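PDB 4PE3: TRAP dicarboxylate transporter-DctP subunit from Rhodobacter sphaeroides, which probably captures a small organic acid in the periplasm and hands it to the membrane components of a TRAP transporter for uptake. Local coordinates for residues L163-V166 / E167-K170; V219-T223 / G224-I228; H279-D282 / L283-V286; D299-D302 / E303-A306. All coordinates share one frame; numbering follows the deposited sequence.

Contact 1. Residues L163-V166 / E167-K170. With ZN (zinc ion), chain N.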
loop_
_atom_site.group_PDB
_atom_site.type_symbol
_atom_site.label_atom_id
_atom_site.label_comp_id
_atom_site.label_asym_id
_atom_site.label_seq_id
_atom_site.Cartn_x
_atom_site.Cartn_y
_atom_site.Cartn_z
ATOM N N LEU A 163 3.084 17.451 -15.442
ATOM C CA LEU A 163 2.335 16.282 -15.867
ATOM C C LEU A 163 0.875 16.447 -15.496
ATOM O O LEU A 163 0.517 16.438 -14.316
ATOM C CB LEU A 163 2.880 15.046 -15.168
ATOM C CG LEU A 163 4.391 14.813 -15.261
ATOM C CD1 LEU A 163 4.747 13.677 -14.332
ATOM C CD2 LEU A 163 4.881 14.513 -16.688
ATOM N N ASP A 164 0.026 16.589 -16.507
ATOM C CA ASP A 164 -1.417 16.599 -16.306
ATOM C C ASP A 164 -2.110 15.442 -16.998
ATOM O O ASP A 164 -3.275 15.180 -16.706
ATOM C CB ASP A 164 -2.012 17.921 -16.783
ATOM C CG ASP A 164 -1.582 19.073 -15.895
ATOM O OD1 ASP A 164 -1.962 19.095 -14.701
ATOM O OD2 ASP A 164 -0.805 19.922 -16.360
ATOM N N THR A 165 -1.412 14.759 -17.904
ATOM C CA THR A 165 -2.004 13.631 -18.622
ATOM C C THR A 165 -1.018 12.467 -18.663
ATOM O O THR A 165 0.193 12.659 -18.466
ATOM C CB THR A 165 -2.348 13.989 -20.068
ATOM O OG1 THR A 165 -1.125 14.174 -20.786
ATOM C CG2 THR A 165 -3.231 15.251 -20.141
ATOM N N VAL A 166 -1.522 11.271 -18.955
ATOM C CA VAL A 166 -0.650 10.138 -19.104
ATOM C C VAL A 166 0.344 10.356 -20.233
ATOM O O VAL A 166 1.482 9.896 -20.167
ATOM C CB VAL A 166 -1.452 8.861 -19.334
ATOM C CG1 VAL A 166 -0.532 7.703 -19.586
ATOM C CG2 VAL A 166 -2.365 8.587 -18.158
ATOM N N GLU A 167 -0.101 11.049 -21.283
ATOM C CA GLU A 167 0.753 11.350 -22.416
ATOM C C GLU A 167 1.993 12.148 -22.007
ATOM O O GLU A 167 3.053 12.024 -22.629
ATOM C CB GLU A 167 -0.045 12.144 -23.467
ATOM C CG GLU A 167 -1.077 11.324 -24.286
ATOM C CD GLU A 167 -2.385 11.018 -23.546
ATOM O OE1 GLU A 167 -2.652 11.551 -22.451
ATOM O OE2 GLU A 167 -3.179 10.226 -24.087
ATOM N N ASP A 168 1.863 12.966 -20.964
ATOM C CA ASP A 168 2.996 13.739 -20.480
ATOM C C ASP A 168 4.136 12.861 -19.950
ATOM O O ASP A 168 5.251 13.334 -19.803
ATOM C CB ASP A 168 2.548 14.745 -19.425
ATOM C CG ASP A 168 1.688 15.872 -19.993
ATOM O OD1 ASP A 168 1.818 16.251 -21.195
ATOM O OD2 ASP A 168 0.865 16.423 -19.236
ATOM N N LEU A 169 3.885 11.591 -19.670
ATOM C CA LEU A 169 4.939 10.723 -19.165
ATOM C C LEU A 169 5.924 10.252 -20.231
ATOM O O LEU A 169 6.999 9.747 -19.909
ATOM C CB LEU A 169 4.304 9.499 -18.516
ATOM C CG LEU A 169 3.538 9.715 -17.216
ATOM C CD1 LEU A 169 2.810 8.401 -16.843
ATOM C CD2 LEU A 169 4.443 10.185 -16.091
ATOM N N LYS A 170 5.571 10.418 -21.504
ATOM C CA LYS A 170 6.387 9.874 -22.573
ATOM C C LYS A 170 7.756 10.524 -22.527
ATOM O O LYS A 170 7.876 11.760 -22.496
ATOM C CB LYS A 170 5.722 10.082 -23.940
ATOM C CG LYS A 170 4.508 9.199 -24.144
ATOM C CD LYS A 170 3.844 9.444 -25.495
ATOM C CE LYS A 170 2.720 8.460 -25.767
ATOM N NZ LYS A 170 1.665 8.485 -24.714
HETATM ZN ZN ZN N . 0.189 18.263 -20.503
HETATM O O HOH W 1 1.143 19.750 -18.646
HETATM O O HOH W 2 1.935 7.868 -21.960
#

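Contact 2. Residues V219-T223 / G224-I228. With ZN (zinc ion), chain H; ZN (zinc ion), chain I.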
loop_
_atom_site.group_PDB
_atom_site.type_symbol
_atom_site.label_atom_id
_atom_site.label_comp_id
_atom_site.label_asym_id
_atom_site.label_seq_id
_atom_site.Cartn_x
_atom_site.Cartn_y
_atom_site.Cartn_z
ATOM N N VAL A 219 6.303 13.241 3.237
ATOM C CA VAL A 219 7.706 12.891 3.176
ATOM C C VAL A 219 8.369 13.569 2.006
ATOM O O VAL A 219 9.467 14.124 2.160
ATOM C CB VAL A 219 7.884 11.348 3.102
ATOM C CG1 VAL A 219 9.318 10.959 2.803
ATOM C CG2 VAL A 219 7.405 10.693 4.404
ATOM N N ASN A 220 7.728 13.531 0.839
ATOM C CA ASN A 220 8.324 14.141 -0.350
ATOM C C ASN A 220 8.598 15.612 -0.086
ATOM O O ASN A 220 9.671 16.148 -0.474
ATOM C CB ASN A 220 7.405 13.991 -1.561
ATOM C CG ASN A 220 7.196 12.565 -1.979
ATOM O OD1 ASN A 220 7.835 11.646 -1.487
ATOM N ND2 ASN A 220 6.248 12.366 -2.912
ATOM N N GLN A 221 7.647 16.260 0.560
ATOM C CA GLN A 221 7.729 17.679 0.890
ATOM C C GLN A 221 8.837 17.957 1.904
ATOM O O GLN A 221 9.680 18.834 1.709
ATOM C CB GLN A 221 6.396 18.193 1.427
ATOM C CG GLN A 221 6.382 19.726 1.669
ATOM C CD GLN A 221 6.519 20.559 0.397
ATOM O OE1 GLN A 221 6.169 20.125 -0.685
ATOM N NE2 GLN A 221 7.052 21.782 0.543
ATOM N N ASP A 222 8.866 17.176 2.976
ATOM C CA ASP A 222 9.873 17.357 4.024
ATOM C C ASP A 222 11.280 17.151 3.511
ATOM O O ASP A 222 12.233 17.758 4.032
ATOM C CB ASP A 222 9.660 16.359 5.160
ATOM C CG ASP A 222 8.704 16.838 6.209
ATOM O OD1 ASP A 222 8.190 17.969 6.166
ATOM O OD2 ASP A 222 8.461 16.035 7.142
ATOM N N THR A 223 11.426 16.295 2.509
ATOM C CA THR A 223 12.716 15.919 1.983
ATOM C C THR A 223 13.275 17.003 1.044
ATOM O O THR A 223 14.469 17.026 0.739
ATOM C CB THR A 223 12.623 14.505 1.344
ATOM O OG1 THR A 223 12.237 13.549 2.358
ATOM C CG2 THR A 223 13.936 14.080 0.760
ATOM N N GLY A 224 12.425 17.949 0.647
ATOM C CA GLY A 224 12.801 18.974 -0.305
ATOM C C GLY A 224 12.583 18.602 -1.772
ATOM O O GLY A 224 12.889 19.394 -2.667
HETATM N N MSE A 225 12.075 17.397 -2.018
HETATM C CA MSE A 225 11.804 16.930 -3.378
HETATM C C MSE A 225 10.969 17.934 -4.183
HETATM O O MSE A 225 11.303 18.268 -5.327
HETATM C CB MSE A 225 11.023 15.615 -3.349
HETATM C CG MSE A 225 11.734 14.436 -2.754
HETATM SE SE MSE A 225 13.459 14.138 -3.611
HETATM C CE MSE A 225 14.005 12.601 -2.576
ATOM N N ASN A 226 9.878 18.403 -3.597
ATOM C CA ASN A 226 8.923 19.249 -4.301
ATOM C C ASN A 226 9.475 20.648 -4.517
ATOM O O ASN A 226 8.981 21.382 -5.384
ATOM C CB ASN A 226 7.618 19.320 -3.540
ATOM C CG ASN A 226 6.929 17.967 -3.434
ATOM O OD1 ASN A 226 7.071 17.110 -4.300
ATOM N ND2 ASN A 226 6.184 17.786 -2.379
ATOM N N ASP A 227 10.502 21.020 -3.759
ATOM C CA ASP A 227 11.148 22.296 -3.955
ATOM C C ASP A 227 12.055 22.273 -5.190
ATOM O O ASP A 227 12.077 23.232 -5.962
ATOM C CB ASP A 227 11.983 22.699 -2.747
ATOM C CG ASP A 227 11.154 23.064 -1.542
ATOM O OD1 ASP A 227 9.973 22.736 -1.425
ATOM O OD2 ASP A 227 11.729 23.714 -0.654
ATOM N N ILE A 228 12.791 21.185 -5.379
ATOM C CA ILE A 228 13.686 21.052 -6.523
ATOM C C ILE A 228 12.958 20.544 -7.784
ATOM O O ILE A 228 13.459 20.716 -8.902
ATOM C CB ILE A 228 14.913 20.168 -6.197
ATOM C CG1 ILE A 228 14.520 18.743 -5.878
ATOM C CG2 ILE A 228 15.705 20.784 -5.029
ATOM C CD1 ILE A 228 15.715 17.807 -5.768
HETATM ZN ZN ZN H . 7.589 16.704 8.800
HETATM ZN ZN ZN I . 13.481 24.387 -0.414
HETATM O O HOH W 3 5.345 14.782 -4.353
HETATM O O HOH W 4 9.788 19.939 -0.907
#

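Contact 3. Residues H279-D282 / L283-V286. With ZN (zinc ion), chain J; EDO (1,2-ethanediol), chain D; IMD (imidazole), chain C.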
loop_
_atom_site.group_PDB
_atom_site.type_symbol
_atom_site.label_atom_id
_atom_site.label_comp_id
_atom_site.label_asym_id
_atom_site.label_seq_id
_atom_site.Cartn_x
_atom_site.Cartn_y
_atom_site.Cartn_z
ATOM N N HIS A 279 -3.599 11.314 5.877
ATOM C CA HIS A 279 -4.251 12.337 5.082
ATOM C C HIS A 279 -3.935 13.711 5.641
ATOM O O HIS A 279 -3.550 14.616 4.906
ATOM C CB HIS A 279 -5.746 12.105 5.078
ATOM C CG HIS A 279 -6.477 12.925 4.073
ATOM N ND1 HIS A 279 -7.830 13.181 4.178
ATOM C CD2 HIS A 279 -6.060 13.538 2.939
ATOM C CE1 HIS A 279 -8.209 13.915 3.147
ATOM N NE2 HIS A 279 -7.160 14.133 2.375
ATOM N N GLN A 280 -4.079 13.895 6.943
ATOM C CA GLN A 280 -3.829 15.206 7.547
ATOM C C GLN A 280 -2.396 15.660 7.367
ATOM O O GLN A 280 -2.151 16.836 7.083
ATOM C CB GLN A 280 -4.185 15.191 9.037
ATOM C CG GLN A 280 -5.663 15.263 9.289
ATOM C CD GLN A 280 -6.267 16.512 8.717
ATOM O OE1 GLN A 280 -5.749 17.614 8.918
ATOM N NE2 GLN A 280 -7.342 16.353 7.963
ATOM N N ARG A 281 -1.450 14.754 7.500
ATOM C CA ARG A 281 -0.053 15.113 7.347
ATOM C C ARG A 281 0.204 15.526 5.895
ATOM O O ARG A 281 0.940 16.481 5.630
ATOM C CB ARG A 281 0.866 13.964 7.720
ATOM C CG ARG A 281 0.803 13.529 9.188
ATOM C CD ARG A 281 1.502 14.488 10.108
ATOM N NE ARG A 281 0.566 15.464 10.641
ATOM C CZ ARG A 281 -0.301 15.217 11.619
ATOM N NH1 ARG A 281 -1.122 16.170 12.030
ATOM N NH2 ARG A 281 -0.355 14.012 12.187
ATOM N N ASP A 282 -0.360 14.787 4.940
ATOM C CA ASP A 282 -0.240 15.209 3.541
ATOM C C ASP A 282 -0.856 16.584 3.300
ATOM O O ASP A 282 -0.266 17.412 2.610
ATOM C CB ASP A 282 -0.920 14.206 2.611
ATOM C CG ASP A 282 -0.109 12.941 2.366
ATOM O OD1 ASP A 282 1.105 12.901 2.693
ATOM O OD2 ASP A 282 -0.702 11.991 1.793
ATOM N N LEU A 283 -2.054 16.824 3.838
ATOM C CA LEU A 283 -2.714 18.120 3.645
ATOM C C LEU A 283 -1.874 19.245 4.231
ATOM O O LEU A 283 -1.778 20.323 3.635
ATOM C CB LEU A 283 -4.123 18.124 4.250
ATOM C CG LEU A 283 -5.130 17.198 3.552
ATOM C CD1 LEU A 283 -6.397 17.082 4.360
ATOM C CD2 LEU A 283 -5.449 17.676 2.149
ATOM N N GLU A 284 -1.268 19.019 5.385
ATOM C CA GLU A 284 -0.356 20.012 5.968
ATOM C C GLU A 284 0.763 20.382 5.005
ATOM O O GLU A 284 1.115 21.558 4.839
ATOM C CB GLU A 284 0.282 19.458 7.255
ATOM C CG GLU A 284 -0.654 19.358 8.454
ATOM C CD GLU A 284 -0.080 18.604 9.636
ATOM O OE1 GLU A 284 1.013 18.002 9.515
ATOM O OE2 GLU A 284 -0.754 18.592 10.697
ATOM N N ALA A 285 1.349 19.360 4.415
ATOM C CA ALA A 285 2.469 19.533 3.521
ATOM C C ALA A 285 2.038 20.198 2.216
ATOM O O ALA A 285 2.764 21.036 1.691
ATOM C CB ALA A 285 3.110 18.185 3.276
ATOM N N VAL A 286 0.871 19.827 1.682
ATOM C CA VAL A 286 0.395 20.448 0.437
ATOM C C VAL A 286 0.140 21.933 0.660
ATOM O O VAL A 286 0.461 22.772 -0.185
ATOM C CB VAL A 286 -0.896 19.763 -0.091
ATOM C CG1 VAL A 286 -1.475 20.553 -1.284
ATOM C CG2 VAL A 286 -0.610 18.326 -0.493
HETATM ZN ZN ZN J . -9.148 12.606 5.596
HETATM C C1 EDO D . -4.087 11.098 1.186
HETATM O O1 EDO D . -3.260 12.242 1.435
HETATM C C2 EDO D . -3.591 10.315 -0.028
HETATM O O2 EDO D . -3.793 11.068 -1.215
HETATM N N1 IMD C . 5.661 17.022 8.308
HETATM C C2 IMD C . 4.709 17.435 9.177
HETATM N N3 IMD C . 3.517 17.506 8.523
HETATM C C4 IMD C . 3.719 17.139 7.246
HETATM C C5 IMD C . 5.061 16.812 7.100
HETATM O O HOH W 5 -8.930 10.585 5.476
#

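Contact 4. Residues D299-D302 / E303-A306. With ZN (zinc ion), chain O.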
loop_
_atom_site.group_PDB
_atom_site.type_symbol
_atom_site.label_atom_id
_atom_site.label_comp_id
_atom_site.label_asym_id
_atom_site.label_seq_id
_atom_site.Cartn_x
_atom_site.Cartn_y
_atom_site.Cartn_z
ATOM N N ASP A 299 -3.540 17.578 -9.641
ATOM C CA ASP A 299 -4.480 16.501 -9.304
ATOM C C ASP A 299 -5.051 15.948 -10.613
ATOM O O ASP A 299 -5.910 16.581 -11.242
ATOM C CB ASP A 299 -5.593 17.062 -8.412
ATOM C CG ASP A 299 -6.650 16.021 -8.002
ATOM O OD1 ASP A 299 -6.505 14.809 -8.187
ATOM O OD2 ASP A 299 -7.689 16.446 -7.471
ATOM N N TRP A 300 -4.543 14.807 -11.066
ATOM C CA TRP A 300 -4.963 14.270 -12.360
ATOM C C TRP A 300 -6.473 14.064 -12.374
ATOM O O TRP A 300 -7.062 13.656 -11.379
ATOM C CB TRP A 300 -4.251 12.954 -12.657
ATOM C CG TRP A 300 -2.875 13.066 -13.190
ATOM C CD1 TRP A 300 -2.109 14.202 -13.285
ATOM C CD2 TRP A 300 -2.077 12.005 -13.726
ATOM N NE1 TRP A 300 -0.897 13.900 -13.852
ATOM C CE2 TRP A 300 -0.850 12.560 -14.123
ATOM C CE3 TRP A 300 -2.285 10.636 -13.910
ATOM C CZ2 TRP A 300 0.148 11.807 -14.714
ATOM C CZ3 TRP A 300 -1.282 9.890 -14.463
ATOM C CH2 TRP A 300 -0.079 10.477 -14.872
ATOM N N SER A 301 -7.107 14.365 -13.508
ATOM C CA SER A 301 -8.538 14.121 -13.625
ATOM C C SER A 301 -8.881 12.647 -13.503
ATOM O O SER A 301 -8.047 11.767 -13.701
ATOM C CB SER A 301 -9.040 14.628 -14.967
ATOM O OG SER A 301 -8.433 13.891 -16.006
ATOM N N ASP A 302 -10.137 12.373 -13.201
ATOM C CA ASP A 302 -10.612 10.999 -13.205
ATOM C C ASP A 302 -10.325 10.285 -14.532
ATOM O O ASP A 302 -9.979 9.102 -14.542
ATOM C CB ASP A 302 -12.113 10.950 -12.923
ATOM C CG ASP A 302 -12.452 11.324 -11.501
ATOM O OD1 ASP A 302 -11.527 11.447 -10.670
ATOM O OD2 ASP A 302 -13.654 11.474 -11.206
ATOM N N GLU A 303 -10.539 10.990 -15.639
ATOM C CA GLU A 303 -10.280 10.426 -16.963
ATOM C C GLU A 303 -8.818 10.057 -17.172
ATOM O O GLU A 303 -8.504 9.020 -17.735
ATOM C CB GLU A 303 -10.743 11.380 -18.082
ATOM C CG GLU A 303 -10.524 12.885 -17.832
ATOM C CD GLU A 303 -9.463 13.536 -18.742
ATOM O OE1 GLU A 303 -8.939 12.870 -19.661
ATOM O OE2 GLU A 303 -9.144 14.732 -18.546
ATOM N N GLU A 304 -7.905 10.899 -16.699
ATOM C CA GLU A 304 -6.495 10.597 -16.870
ATOM C C GLU A 304 -6.103 9.419 -15.964
ATOM O O GLU A 304 -5.322 8.567 -16.346
ATOM C CB GLU A 304 -5.627 11.839 -16.618
ATOM C CG GLU A 304 -5.813 12.916 -17.679
ATOM C CD GLU A 304 -5.463 12.431 -19.039
ATOM O OE1 GLU A 304 -4.571 11.560 -19.180
ATOM O OE2 GLU A 304 -6.105 12.930 -19.987
ATOM N N ARG A 305 -6.676 9.361 -14.780
ATOM C CA ARG A 305 -6.417 8.247 -13.887
ATOM C C ARG A 305 -6.943 6.940 -14.480
ATOM O O ARG A 305 -6.304 5.892 -14.388
ATOM C CB ARG A 305 -7.023 8.537 -12.521
ATOM C CG ARG A 305 -6.292 9.684 -11.802
ATOM C CD ARG A 305 -6.942 10.026 -10.509
ATOM N NE ARG A 305 -6.323 11.203 -9.902
ATOM C CZ ARG A 305 -5.251 11.198 -9.113
ATOM N NH1 ARG A 305 -4.681 10.056 -8.796
ATOM N NH2 ARG A 305 -4.806 12.350 -8.624
ATOM N N ALA A 306 -8.125 6.993 -15.103
ATOM C CA ALA A 306 -8.673 5.811 -15.786
ATOM C C ALA A 306 -7.771 5.399 -16.954
ATOM O O ALA A 306 -7.564 4.214 -17.184
ATOM C CB ALA A 306 -10.098 6.077 -16.279
HETATM ZN ZN ZN O . -8.765 14.794 -7.258
HETATM O O HOH W 6 -8.067 12.871 -7.503
HETATM O O HOH W 7 -8.277 14.898 -5.181
HETATM O O HOH W 8 -9.921 15.241 -8.890
#

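Contact 1. Residues L163-V166 / E167-K170
Asp168 swings its carboxylate back over the preceding residues, and OD2 collects two backbone N-H groups. Asp164 N meets Asp168 OD2 at 2.9 Å on the anti lone pair in a nearly straight bond (164°); Thr165 N comes to the same oxygen at 3.1 Å from above the carboxylate plane. Asp168 OD2 also binds a zinc ion at 2.3 Å, which makes a short acid fitting here. Thr165 OG1 lies between backbone N and carbonyl carbon (chi1 69°), which brings it to Asp168 N at 3.2 Å, an N-H that Thr165 O accepts as well. Were Thr165 replaced by an alanine, Asp168 N would probably keep only Thr165 O as acceptor within this turn, and the Asp168 backbone could shift. The backbone then closes into a short 3-10 turn, with Leu169 N bonded to Val166 O at 3.0 Å. Beside this turn the side chains of Leu163 and Leu169 cross at about a right angle, Leu163 CD1 touching Leu169 CD2 at 3.9 Å. The segment belongs to the connection between strands 157-159 and 173-175, and it leans on helix 302-320, where Val166 packs on Ile311, Leu169 on Phe308, and Glu167 forms a salt bridge with Lys307.

Contact 2. Residues V219-T223 / G224-I228
Gln221 and Asn226 join their amides across the break between two short helices. Asn226 ND2 donates to Gln221 OE1 at 2.9 Å in an almost straight bond (167°), and the acceptor lies in the amide plane of Asn226. Gln221 reaches this place because CG runs anti to the backbone N (chi1 -174°) and the chain then bends at chi2, bringing OE1 close to CB of Asn226. A leucine in its place would probably leave Asn226 ND2 without this acceptor and its amide freer to turn. The backbone beneath is a Schellman motif: Gly224 has positive phi (88°), Gly224 N bonds to Gln221 O at 3.1 Å, and Met225 N makes a weaker bond to Asn220 O. Gly224 is also the N-cap of helix 225-228, so one residue ends a helix and begins the next; a CB there would collide with Thr223 O, and only glycine fits comfortably. Waters extend the first shell. One bridges Asn220 ND2 and Asn226 OD1, while Asn220 OD1 accepts from Ser215 N, fixing the flip of that amide. Another donates to Gln221 O and to Asp227 OD1, whose partner oxygen OD2 binds a zinc ion at 1.9 Å. Farther out, Asp222 OD2 holds a second zinc ion at 2.0 Å, and the aliphatic part of Gln221 rests on Ala285 and Ala289 of helix 257-291.

Contact 3. Residues H279-D282 / L283-V286
Glu284 OE1 is gripped by two donors: Arg281 NE, 2.8 Å from Glu284 OE1, and N3 of a bound imidazole, probably from the crystallisation liquor, at 2.7 Å from that same oxygen. The other carboxylate oxygen, Glu284 OE2, takes Arg281 NH1 at 2.8 Å. Arg281 therefore holds the acid side-on, with one nitrogen for each oxygen, in a salt bridge three residues apart along the helix. Both acceptors lie in the guanidinium plane, but the donors approach the carboxylate from above its own plane, the two groups being turned 40° against each other. The two side chains run side by side in the same direction: Glu284 is extended beyond CG, whereas the longer arginine is bent at chi2 and chi3, which draws its guanidinium alongside the acid. Two oppositely charged long chains suit this exposed flank. One turn's spacing also joins His279 and Leu283, where Leu283 CD1 makes a CH-pi contact over one face of the His279 ring, 3.8 Å from its centroid. With CG anti to the backbone N (chi1 -168°), the His279 ring is set beside Leu283; its ND1 binds a zinc ion at 2.0 Å, and since the methyl sits over a face, metal and methyl do not compete. Asp282 OD2 accepts from a bound ethanediol, and its OD1 from Ser218 N. All of this lies on the long helix 257-291, carried by regular backbone bonds such as Val286 N to Asp282 O; Ala285 and Val286 pack on Phe217 of helix 217-223, while His279 touches Tyr234.

Contact 4. Residues D299-D302 / E303-A306
The carboxylate of Asp299 reaches Arg305, with OD1 3.0 Å from Arg305 NH2 in a salt bridge, the carboxylate and guanidinium planes standing 62° apart. Both its oxygens also bind a zinc ion, OD2 the closer at 2.0 Å, and three waters fill out that metal's shell; shared between two cations, this carboxylate is likely to stay ionised. Next, Trp300 O accepts from Arg305 NE at 3.0 Å, from above the carbonyl plane, while Trp300 CB covers one face of the guanidinium and its indole stacks on Phe237. Arg305 is extended from CG to NE and also donates to Pro235 O and Gly236 O. Ser301 is the N-cap of helix 302-320: its OG, held between backbone N and carbonyl carbon (chi1 64°), accepts from Glu304 N at 3.1 Å. That hydroxyl donates in turn to Glu303 OE2 at 2.8 Å, and the acids Glu303 and Glu304 share another zinc ion, with Glu304 also paired to Lys307. A small hydroxyl residue suits a position that must accept and donate so close to the backbone. Asp302 opens the first turn, its carbonyl O taking Ala306 N at 2.9 Å, and an acidic side chain here probably suits the positive end of the helix dipole.

Overall arrangement
The four contacts form two touching pairs. Contacts 1 and 4 have centres about 11 Å apart: Trp300 NE1 meets Leu163 O at 2.9 Å and Glu304 OE1 meets Val166 N at 3.1 Å, both probable hydrogen bonds that fix the 163-170 connection to the start of helix 302-320. Contacts 2 and 3, about 13 Å between centres, meet where Gln221 CB packs on Ala285 CB at 3.8 Å. A bound imidazole adds a second link, with N1 2.0 Å from the zinc on Asp222 and N3 facing Glu284. Between the pairs, contacts 3 and 4 approach to about 9 Å at their nearest atoms. The structure is the open, solute-free form.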